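PDB 4P56: putative extracellular solute-binding protein from Bordetella bronchiseptica, which binds mandelate and probably serves as the periplasmic solute-binding component of a TRAP transport system. Local coordinates for residues A121-T124 and Y125-Y128; A211-L214 and V215-L219; Q312-L315 and D316-A320. All blocks are in the same frame, centred on the assembly; numbering follows the deposited sequence.

Contact 1. Residues A121-T124 and Y125-Y128; sequences AWDT and YEKY
Trp122 and Glu126 form an i to i+4 side-chain contact along alpha-helix 114-129 of the family 7 solute-binding fold, which packs against strand 139-145 and helices 263-285 and 325-340. The evidence for a CH-pi contact is that Glu126 CB stands over one face of the indole, 3.9 Å from the centroid of the six-membered ring of Trp122 and 26° off its normal. With CG anti to the backbone N (chi1 168°), the Trp122 indole lies where Glu126, one turn later, can place CB over its face. Glu126 then runs extended through CG, which brings its carboxylate alongside the indole: OE2 of Glu126 is 3.5 Å from CZ2 of Trp122, with the two planes 58° apart. The ring also reaches Leu140 and Ile143 of the strand, so the glutamate stem lies over an indole that is built into the core.

Beneath these side chains Glu126 N bonds to Trp122 O at 2.8 Å. Two residues further on, Tyr128 N bonds to Thr124 O at 2.9 Å, and the same carbonyl oxygen lies at the edge of the Tyr128 ring. Asp123 and Glu126 bring like charges within 4.4 Å, OD1 to OE1, a proximity probably eased by the salt bridge from the other oxygen, Asp123 OD2, to Arg264 NH2. A water ties the acidic side chain to the helix backbone, donating to Asp123 O and to Glu126 OE1, each at 2.8 Å.

Contact 2. Residues A211-L214 and V215-L219; sequences AESL and VSFKL
Ser216 OG donates to Glu212 OE2 at 2.7 Å, an i to i+4 bond that meets the carboxylate on its syn side, 27° out of plane. The other oxygen, Glu212 OE1, takes a bond from Ser213 OG, also 2.7 Å, arriving from above the carboxylate plane, and is also hydrogen-bonded to His39 NE2. Three hydrogen bonds thus hold the carboxylate and probably restrict its rotation. With CG between the backbone N and the carbonyl carbon (chi1 72°) and a second bend at chi2, the chain curls round to place the carboxylate beside Ser213 and Ser216.

Beside this network, CB of Ser213 packs against CD2 of Phe217 at 3.8 Å, while Phe217 N bonds to Ser213 O; the Phe217 ring also meets that of Phe209. In the backbone, Glu212 O accepts from both Val215 N and Ser216 N. Phe217 is the first residue to leave the helix, and Lys218, with positive phi, is the C-prime residue: Leu219 N reaches Leu214 O at 2.9 Å and Lys218 N reaches Val215 O at 3.0 Å.

These two bonds define a Schellman motif, here closing a short helix whose Ser213 and Phe217 line the (R)-mandelate pocket, with Glu212 as a second-shell residue behind Ser213 and His39.

Contact 3. Residues Q312-L315 and D316-A320; sequences QAWL and DAAKA
Asp316 opens the second half of the alpha-helix 310-320 and joins Gln312 in an i to i+4 pair bonded through both backbone and side chain. Its amide N donates to Gln312 O at 2.8 Å, while its OD1 accepts from Gln312 NE2 at 2.7 Å. The side-chain bond is in plane for the amide but not for the acid: OD1 lies 2° out of the Gln312 amide plane, while NE2 comes from above the Asp316 carboxylate, whose plane is turned 51° from that of the amide. The glutamine reaches forward by leaving with CG anti to its own backbone N and then bending at chi2. Both residues are solvent-exposed, and this bond lies on the outer side of the helix.

Ala317 continues the ladder with its N bonded to Ala313 O at 3.1 Å; its methyl touches Gln100 of a neighbouring loop. Ala318 lies on the inner side, where its N donates to Trp314 O at 2.8 Å. Its methyl sits over one face of the buried Trp314 indole, with CB 4.2 Å from the centroid of the six-membered ring and only 10° off the normal. That indole joins this helix to helix 325-340 by touching Ala328 and Leu329, while its NE1 is hydrogen-bonded to Leu101 O.

Lys319 adds the next rung through its N to Leu315 O. Last in the series, Ala320 N bonds to Asp316 O at 3.0 Å.

From the N terminus, contact 1 comes first, within helix 114-129, followed by contact 2 on helix 211-216 and the turn after it, then contact 3 on helix 310-320. Each joins adjoining residues, so none closes a long loop; the three run in series, without nesting or crossing. Contacts 1 and 2 lie on opposite sides of the chain's centre, their centres about 29 Å apart, and contacts 2 and 3 are likewise opposed. Contacts 1 and 3 are neighbours, with nearest atoms about 6 Å apart, and both reach helix 325-340, where Tyr128 and Trp314 touch Ala328. Helix 263-285 is shared instead by contacts 1 and 2, through Trp122 and Glu212.

Contact 1. Residues A121-T124 and Y125-Y128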
ATOM      1  N   ALA A 121       0.219  -2.549  11.079  1.00  9.55           N
ATOM      2  CA  ALA A 121       1.512  -2.468  10.390  1.00  8.95           C
ATOM      3  C   ALA A 121       2.400  -1.397  11.000  1.00  8.88           C
ATOM      4  O   ALA A 121       3.572  -1.639  11.273  1.00  9.03           O
ATOM      5  CB  ALA A 121       1.333  -2.205   8.911  1.00  8.65           C
ATOM      6  N   TRP A 122       1.863  -0.197  11.177  1.00  8.72           N
ATOM      7  CA  TRP A 122       2.642   0.873  11.792  1.00  8.72           C
ATOM      8  C   TRP A 122       3.057   0.524  13.215  1.00  9.07           C
ATOM      9  O   TRP A 122       4.200   0.737  13.596  1.00  9.20           O
ATOM     10  CB  TRP A 122       1.903   2.219  11.793  1.00  8.59           C
ATOM     11  CG  TRP A 122       2.634   3.171  12.682  1.00  8.71           C
ATOM     12  CD1 TRP A 122       2.255   3.609  13.908  1.00 10.18           C
ATOM     13  CD2 TRP A 122       3.932   3.734  12.429  1.00  8.72           C
ATOM     14  NE1 TRP A 122       3.237   4.424  14.436  1.00  9.03           N
ATOM     15  CE2 TRP A 122       4.275   4.511  13.544  1.00  8.92           C
ATOM     16  CE3 TRP A 122       4.836   3.643  11.353  1.00  8.65           C
ATOM     17  CZ2 TRP A 122       5.484   5.210  13.626  1.00  9.07           C
ATOM     18  CZ3 TRP A 122       6.037   4.312  11.430  1.00  8.83           C
ATOM     19  CH2 TRP A 122       6.358   5.102  12.555  1.00 13.30           C
ATOM     20  N   ASP A 123       2.132   0.040  14.021  1.00  9.32           N
ATOM     21  CA  ASP A 123       2.449  -0.210  15.421  1.00 11.81           C
ATOM     22  C   ASP A 123       3.598  -1.222  15.475  1.00 10.65           C
ATOM     23  O   ASP A 123       4.515  -1.100  16.290  1.00 10.28           O
ATOM     24  CB  ASP A 123       1.229  -0.723  16.197  1.00 11.45           C
ATOM     25  CG  ASP A 123       0.236   0.393  16.577  1.00 21.21           C
ATOM     26  OD1 ASP A 123       0.587   1.583  16.473  1.00 17.82           O
ATOM     27  OD2 ASP A 123      -0.908   0.083  17.002  1.00 19.06           O
ATOM     28  N   THR A 124       3.572  -2.202  14.582  1.00  9.94           N
ATOM     29  CA  THR A 124       4.587  -3.269  14.602  1.00 10.28           C
ATOM     30  C   THR A 124       5.931  -2.680  14.143  1.00 10.17           C
ATOM     31  O   THR A 124       6.976  -2.925  14.770  1.00 10.58           O
ATOM     32  CB  THR A 124       4.162  -4.420  13.688  1.00 10.30           C
ATOM     33  OG1 THR A 124       2.930  -5.006  14.179  1.00 10.55           O
ATOM     34  CG2 THR A 124       5.235  -5.488  13.611  1.00 10.70           C
ATOM     35  N   TYR A 125       5.887  -1.921  13.044  1.00  9.72           N
ATOM     36  CA  TYR A 125       7.084  -1.309  12.449  1.00  9.69           C
ATOM     37  C   TYR A 125       7.757  -0.363  13.448  1.00  9.88           C
ATOM     38  O   TYR A 125       8.958  -0.408  13.656  1.00 10.24           O
ATOM     39  CB  TYR A 125       6.742  -0.554  11.134  1.00  9.27           C
ATOM     40  CG  TYR A 125       7.944  -0.449  10.188  1.00  9.40           C
ATOM     41  CD1 TYR A 125       8.845   0.579  10.302  1.00  9.54           C
ATOM     42  CD2 TYR A 125       8.201  -1.437   9.247  1.00  9.49           C
ATOM     43  CE1 TYR A 125       9.968   0.662   9.465  1.00  9.81           C
ATOM     44  CE2 TYR A 125       9.318  -1.372   8.420  1.00  9.74           C
ATOM     45  CZ  TYR A 125      10.196  -0.314   8.533  1.00  9.91           C
ATOM     46  OH  TYR A 125      11.320  -0.254   7.712  1.00 10.29           O
ATOM     47  N   GLU A 126       6.956   0.486  14.067  1.00 11.07           N
ATOM     48  CA  GLU A 126       7.454   1.413  15.068  1.00 11.14           C
ATOM     49  C   GLU A 126       8.100   0.678  16.256  1.00 10.82           C
ATOM     50  O   GLU A 126       9.175   1.043  16.697  1.00 11.48           O
ATOM     51  CB  GLU A 126       6.283   2.256  15.561  1.00 11.78           C
ATOM     52  CG  GLU A 126       6.621   3.067  16.780  1.00 19.81           C
ATOM     53  CD  GLU A 126       5.460   3.895  17.247  1.00 25.42           C
ATOM     54  OE1 GLU A 126       4.442   3.313  17.712  1.00 23.56           O
ATOM     55  OE2 GLU A 126       5.581   5.126  17.127  1.00 21.22           O
ATOM     56  N   LYS A 127       7.428  -0.340  16.780  1.00 10.67           N
ATOM     57  CA  LYS A 127       7.941  -1.033  17.970  1.00 15.73           C
ATOM     58  C   LYS A 127       9.179  -1.892  17.695  1.00 13.84           C
ATOM     59  O   LYS A 127      10.062  -1.974  18.526  1.00 12.25           O
ATOM     60  CB  LYS A 127       6.836  -1.912  18.583  1.00 11.54           C
ATOM     61  CG  LYS A 127       7.318  -2.751  19.791  1.00 22.00           C
ATOM     62  CD  LYS A 127       6.122  -3.262  20.537  1.00 19.90           C
ATOM     63  CE  LYS A 127       6.465  -3.892  21.874  1.00 33.72           C
ATOM     64  NZ  LYS A 127       5.202  -4.395  22.486  1.00 27.48           N
ATOM     65  N   TYR A 128       9.247  -2.545  16.543  1.00 11.93           N
ATOM     66  CA  TYR A 128      10.265  -3.585  16.349  1.00 12.03           C
ATOM     67  C   TYR A 128      11.267  -3.316  15.222  1.00 11.96           C
ATOM     68  O   TYR A 128      12.350  -3.895  15.211  1.00 12.52           O
ATOM     69  CB  TYR A 128       9.608  -4.952  16.070  1.00 12.16           C
ATOM     70  CG  TYR A 128       8.769  -5.512  17.196  1.00 12.52           C
ATOM     71  CD1 TYR A 128       9.354  -6.216  18.239  1.00 13.32           C
ATOM     72  CD2 TYR A 128       7.393  -5.358  17.208  1.00 14.67           C
ATOM     73  CE1 TYR A 128       8.599  -6.725  19.256  1.00 15.67           C
ATOM     74  CE2 TYR A 128       6.624  -5.868  18.239  1.00 16.67           C
ATOM     75  CZ  TYR A 128       7.235  -6.544  19.259  1.00 16.89           C
ATOM     76  OH  TYR A 128       6.462  -7.061  20.273  1.00 16.37           O
TER
HETATM   77  O   HOH W   1       4.369   0.629  18.424  1.00 15.37           O

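Contact 2. Residues A211-L214 and V215-L219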
ATOM      1  N   ALA A 211      -9.979  -2.920  -4.291  1.00  9.28           N
ATOM      2  CA  ALA A 211     -11.222  -2.613  -4.975  1.00 10.14           C
ATOM      3  C   ALA A 211     -11.291  -1.187  -5.544  1.00 12.00           C
ATOM      4  O   ALA A 211     -11.744  -0.990  -6.644  1.00 11.01           O
ATOM      5  CB  ALA A 211     -12.368  -2.845  -4.052  1.00 14.02           C
ATOM      6  N   GLU A 212     -10.870  -0.193  -4.766  1.00 11.22           N
ATOM      7  CA  GLU A 212     -11.083   1.205  -5.138  1.00 13.83           C
ATOM      8  C   GLU A 212     -10.407   1.548  -6.466  1.00 13.93           C
ATOM      9  O   GLU A 212     -10.894   2.381  -7.236  1.00 11.77           O
ATOM     10  CB  GLU A 212     -10.591   2.155  -4.022  1.00 15.79           C
ATOM     11  CG  GLU A 212      -9.057   2.271  -3.863  1.00 14.05           C
ATOM     12  CD  GLU A 212      -8.424   3.213  -4.922  1.00 12.47           C
ATOM     13  OE1 GLU A 212      -7.251   2.998  -5.281  1.00 19.56           O
ATOM     14  OE2 GLU A 212      -9.122   4.116  -5.410  1.00 17.57           O
ATOM     15  N   SER A 213      -9.301   0.866  -6.725  1.00 10.04           N
ATOM     16  CA  SER A 213      -8.445   1.159  -7.843  1.00 12.22           C
ATOM     17  C   SER A 213      -9.119   0.815  -9.162  1.00 10.51           C
ATOM     18  O   SER A 213      -8.874   1.483 -10.157  1.00 14.16           O
ATOM     19  CB  SER A 213      -7.142   0.366  -7.704  1.00 12.96           C
ATOM     20  OG  SER A 213      -6.527   0.635  -6.446  1.00 13.98           O
ATOM     21  N   LEU A 214      -9.986  -0.194  -9.154  1.00 10.64           N
ATOM     22  CA  LEU A 214     -10.795  -0.505 -10.330  1.00 14.51           C
ATOM     23  C   LEU A 214     -11.459   0.761 -10.863  1.00 18.27           C
ATOM     24  O   LEU A 214     -11.582   0.970 -12.077  1.00 14.48           O
ATOM     25  CB  LEU A 214     -11.865  -1.544  -9.960  1.00 18.87           C
ATOM     26  CG  LEU A 214     -12.868  -1.908 -11.046  1.00 21.10           C
ATOM     27  CD1 LEU A 214     -12.213  -2.810 -12.068  1.00 24.22           C
ATOM     28  CD2 LEU A 214     -14.108  -2.584 -10.448  1.00 18.49           C
ATOM     29  N   VAL A 215     -11.920   1.601  -9.940  1.00 16.07           N
ATOM     30  CA  VAL A 215     -12.694   2.769 -10.319  1.00 16.58           C
ATOM     31  C   VAL A 215     -11.793   3.988 -10.479  1.00 16.86           C
ATOM     32  O   VAL A 215     -11.939   4.745 -11.448  1.00 17.79           O
ATOM     33  CB  VAL A 215     -13.807   3.061  -9.293  1.00 18.61           C
ATOM     34  CG1 VAL A 215     -14.587   4.303  -9.666  1.00 17.53           C
ATOM     35  CG2 VAL A 215     -14.728   1.894  -9.206  1.00 21.24           C
ATOM     36  N   SER A 216     -10.858   4.191  -9.550  1.00 13.58           N
ATOM     37  CA  SER A 216     -10.104   5.448  -9.579  1.00 14.96           C
ATOM     38  C   SER A 216      -9.143   5.468 -10.763  1.00 16.28           C
ATOM     39  O   SER A 216      -8.841   6.516 -11.289  1.00 16.45           O
ATOM     40  CB  SER A 216      -9.380   5.706  -8.247  1.00 16.74           C
ATOM     41  OG  SER A 216      -8.490   4.661  -7.958  1.00 13.51           O
ATOM     42  N   PHE A 217      -8.686   4.300 -11.199  1.00 14.04           N
ATOM     43  CA  PHE A 217      -7.807   4.214 -12.362  1.00 14.80           C
ATOM     44  C   PHE A 217      -8.593   3.984 -13.675  1.00 19.49           C
ATOM     45  O   PHE A 217      -8.010   3.789 -14.747  1.00 18.53           O
ATOM     46  CB  PHE A 217      -6.743   3.152 -12.117  1.00 14.78           C
ATOM     47  CG  PHE A 217      -5.697   3.576 -11.112  1.00 17.40           C
ATOM     48  CD1 PHE A 217      -4.575   4.289 -11.515  1.00 21.58           C
ATOM     49  CD2 PHE A 217      -5.849   3.293  -9.776  1.00 16.15           C
ATOM     50  CE1 PHE A 217      -3.611   4.682 -10.589  1.00 20.73           C
ATOM     51  CE2 PHE A 217      -4.893   3.699  -8.837  1.00 16.17           C
ATOM     52  CZ  PHE A 217      -3.780   4.389  -9.250  1.00 13.65           C
ATOM     53  N   LYS A 218      -9.918   4.034 -13.568  1.00 16.56           N
ATOM     54  CA  LYS A 218     -10.821   3.992 -14.714  1.00 18.67           C
ATOM     55  C   LYS A 218     -10.696   2.702 -15.493  1.00 16.28           C
ATOM     56  O   LYS A 218     -10.678   2.704 -16.729  1.00 16.35           O
ATOM     57  CB  LYS A 218     -10.577   5.188 -15.645  1.00 24.87           C
ATOM     58  CG  LYS A 218     -10.846   6.539 -14.998  1.00 30.28           C
ATOM     59  CD  LYS A 218     -10.335   7.669 -15.883  1.00 44.68           C
ATOM     60  CE  LYS A 218      -9.769   8.832 -15.072  1.00 47.77           C
ATOM     61  NZ  LYS A 218     -10.824   9.754 -14.552  1.00 52.91           N
ATOM     62  N   LEU A 219     -10.625   1.589 -14.775  1.00 17.69           N
ATOM     63  CA  LEU A 219     -10.446   0.287 -15.398  1.00 15.55           C
ATOM     64  C   LEU A 219     -11.748  -0.492 -15.570  1.00 14.74           C
ATOM     65  O   LEU A 219     -11.743  -1.588 -16.123  1.00 23.72           O
ATOM     66  CB  LEU A 219      -9.498  -0.558 -14.543  1.00 17.62           C
ATOM     67  CG  LEU A 219      -8.149   0.072 -14.194  1.00 18.91           C
ATOM     68  CD1 LEU A 219      -7.311  -0.868 -13.345  1.00 19.46           C
ATOM     69  CD2 LEU A 219      -7.406   0.429 -15.442  1.00 21.32           C
TER

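Contact 3. Residues Q312-L315 and D316-A320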
ATOM      1  N   GLN A 312       8.739 -17.572   6.169  1.00 14.24           N
ATOM      2  CA  GLN A 312      10.121 -17.906   6.527  1.00 14.33           C
ATOM      3  C   GLN A 312      11.119 -16.988   5.807  1.00 27.56           C
ATOM      4  O   GLN A 312      12.111 -16.569   6.404  1.00 12.97           O
ATOM      5  CB  GLN A 312      10.434 -19.403   6.280  1.00 15.85           C
ATOM      6  CG  GLN A 312      11.833 -19.848   6.738  1.00 16.31           C
ATOM      7  CD  GLN A 312      12.002 -19.683   8.231  1.00 23.47           C
ATOM      8  OE1 GLN A 312      11.163 -20.132   9.003  1.00 22.52           O
ATOM      9  NE2 GLN A 312      13.061 -19.007   8.643  1.00 18.43           N
ATOM     10  N   ALA A 313      10.852 -16.651   4.545  1.00 13.49           N
ATOM     11  CA  ALA A 313      11.653 -15.660   3.856  1.00 15.44           C
ATOM     12  C   ALA A 313      11.713 -14.372   4.672  1.00 12.72           C
ATOM     13  O   ALA A 313      12.774 -13.778   4.826  1.00 12.10           O
ATOM     14  CB  ALA A 313      11.087 -15.364   2.454  1.00 20.63           C
ATOM     15  N   TRP A 314      10.570 -13.915   5.176  1.00 11.20           N
ATOM     16  CA  TRP A 314      10.555 -12.700   5.958  1.00 10.51           C
ATOM     17  C   TRP A 314      11.297 -12.888   7.293  1.00 10.51           C
ATOM     18  O   TRP A 314      12.088 -12.038   7.691  1.00 10.04           O
ATOM     19  CB  TRP A 314       9.114 -12.214   6.204  1.00 10.57           C
ATOM     20  CG  TRP A 314       9.105 -10.994   6.962  1.00 10.59           C
ATOM     21  CD1 TRP A 314       9.217  -9.707   6.464  1.00 12.88           C
ATOM     22  CD2 TRP A 314       9.009 -10.865   8.384  1.00 10.36           C
ATOM     23  NE1 TRP A 314       9.239  -8.828   7.502  1.00 10.34           N
ATOM     24  CE2 TRP A 314       9.097  -9.505   8.685  1.00 10.07           C
ATOM     25  CE3 TRP A 314       8.852 -11.772   9.432  1.00 10.97           C
ATOM     26  CZ2 TRP A 314       9.034  -9.022   9.989  1.00 17.64           C
ATOM     27  CZ3 TRP A 314       8.792 -11.298  10.718  1.00 15.82           C
ATOM     28  CH2 TRP A 314       8.884  -9.932  10.988  1.00 13.77           C
ATOM     29  N   LEU A 315      11.039 -13.991   7.988  1.00 11.22           N
ATOM     30  CA  LEU A 315      11.802 -14.278   9.203  1.00 11.57           C
ATOM     31  C   LEU A 315      13.310 -14.221   8.942  1.00 14.35           C
ATOM     32  O   LEU A 315      14.076 -13.646   9.736  1.00 11.00           O
ATOM     33  CB  LEU A 315      11.388 -15.640   9.770  1.00 12.63           C
ATOM     34  CG  LEU A 315       9.992 -15.619  10.401  1.00 13.10           C
ATOM     35  CD1 LEU A 315       9.538 -17.056  10.691  1.00 14.53           C
ATOM     36  CD2 LEU A 315       9.940 -14.799  11.698  1.00 14.04           C
ATOM     37  N   ASP A 316      13.750 -14.801   7.829  1.00 11.59           N
ATOM     38  CA  ASP A 316      15.195 -14.836   7.549  1.00 11.76           C
ATOM     39  C   ASP A 316      15.745 -13.419   7.363  1.00 10.90           C
ATOM     40  O   ASP A 316      16.864 -13.121   7.794  1.00 11.80           O
ATOM     41  CB  ASP A 316      15.505 -15.648   6.289  1.00 13.47           C
ATOM     42  CG  ASP A 316      15.290 -17.152   6.471  1.00 15.58           C
ATOM     43  OD1 ASP A 316      15.217 -17.658   7.620  1.00 18.12           O
ATOM     44  OD2 ASP A 316      15.191 -17.834   5.422  1.00 19.21           O
ATOM     45  N   ALA A 317      14.956 -12.555   6.725  1.00 10.50           N
ATOM     46  CA  ALA A 317      15.340 -11.147   6.481  1.00  9.80           C
ATOM     47  C   ALA A 317      15.343 -10.379   7.794  1.00  9.41           C
ATOM     48  O   ALA A 317      16.220  -9.531   8.041  1.00 11.26           O
ATOM     49  CB  ALA A 317      14.381 -10.487   5.457  1.00 15.36           C
ATOM     50  N   ALA A 318      14.381 -10.690   8.653  1.00 11.50           N
ATOM     51  CA  ALA A 318      14.289 -10.035   9.970  1.00  9.40           C
ATOM     52  C   ALA A 318      15.524 -10.365  10.787  1.00  9.63           C
ATOM     53  O   ALA A 318      16.135  -9.489  11.440  1.00 10.65           O
ATOM     54  CB  ALA A 318      13.039 -10.515  10.725  1.00  9.81           C
ATOM     55  N   LYS A 319      15.919 -11.628  10.738  1.00 10.13           N
ATOM     56  CA  LYS A 319      17.100 -12.066  11.483  1.00 10.59           C
ATOM     57  C   LYS A 319      18.331 -11.363  10.929  1.00 11.04           C
ATOM     58  O   LYS A 319      19.201 -10.908  11.689  1.00 10.47           O
ATOM     59  CB  LYS A 319      17.269 -13.586  11.385  1.00 11.48           C
ATOM     60  CG  LYS A 319      18.446 -14.117  12.163  1.00 12.22           C
ATOM     61  CD  LYS A 319      18.622 -15.636  11.969  1.00 19.67           C
ATOM     62  CE  LYS A 319      19.469 -16.244  13.070  1.00 28.88           C
ATOM     63  NZ  LYS A 319      19.545 -17.727  12.934  1.00 25.36           N
ATOM     64  N   ALA A 320      18.415 -11.276   9.605  1.00 10.27           N
ATOM     65  CA  ALA A 320      19.560 -10.591   8.976  1.00 10.35           C
ATOM     66  C   ALA A 320      19.623  -9.117   9.420  1.00  9.87           C
ATOM     67  O   ALA A 320      20.699  -8.570   9.597  1.00 10.11           O
ATOM     68  CB  ALA A 320      19.480 -10.682   7.457  1.00 10.55           C
TER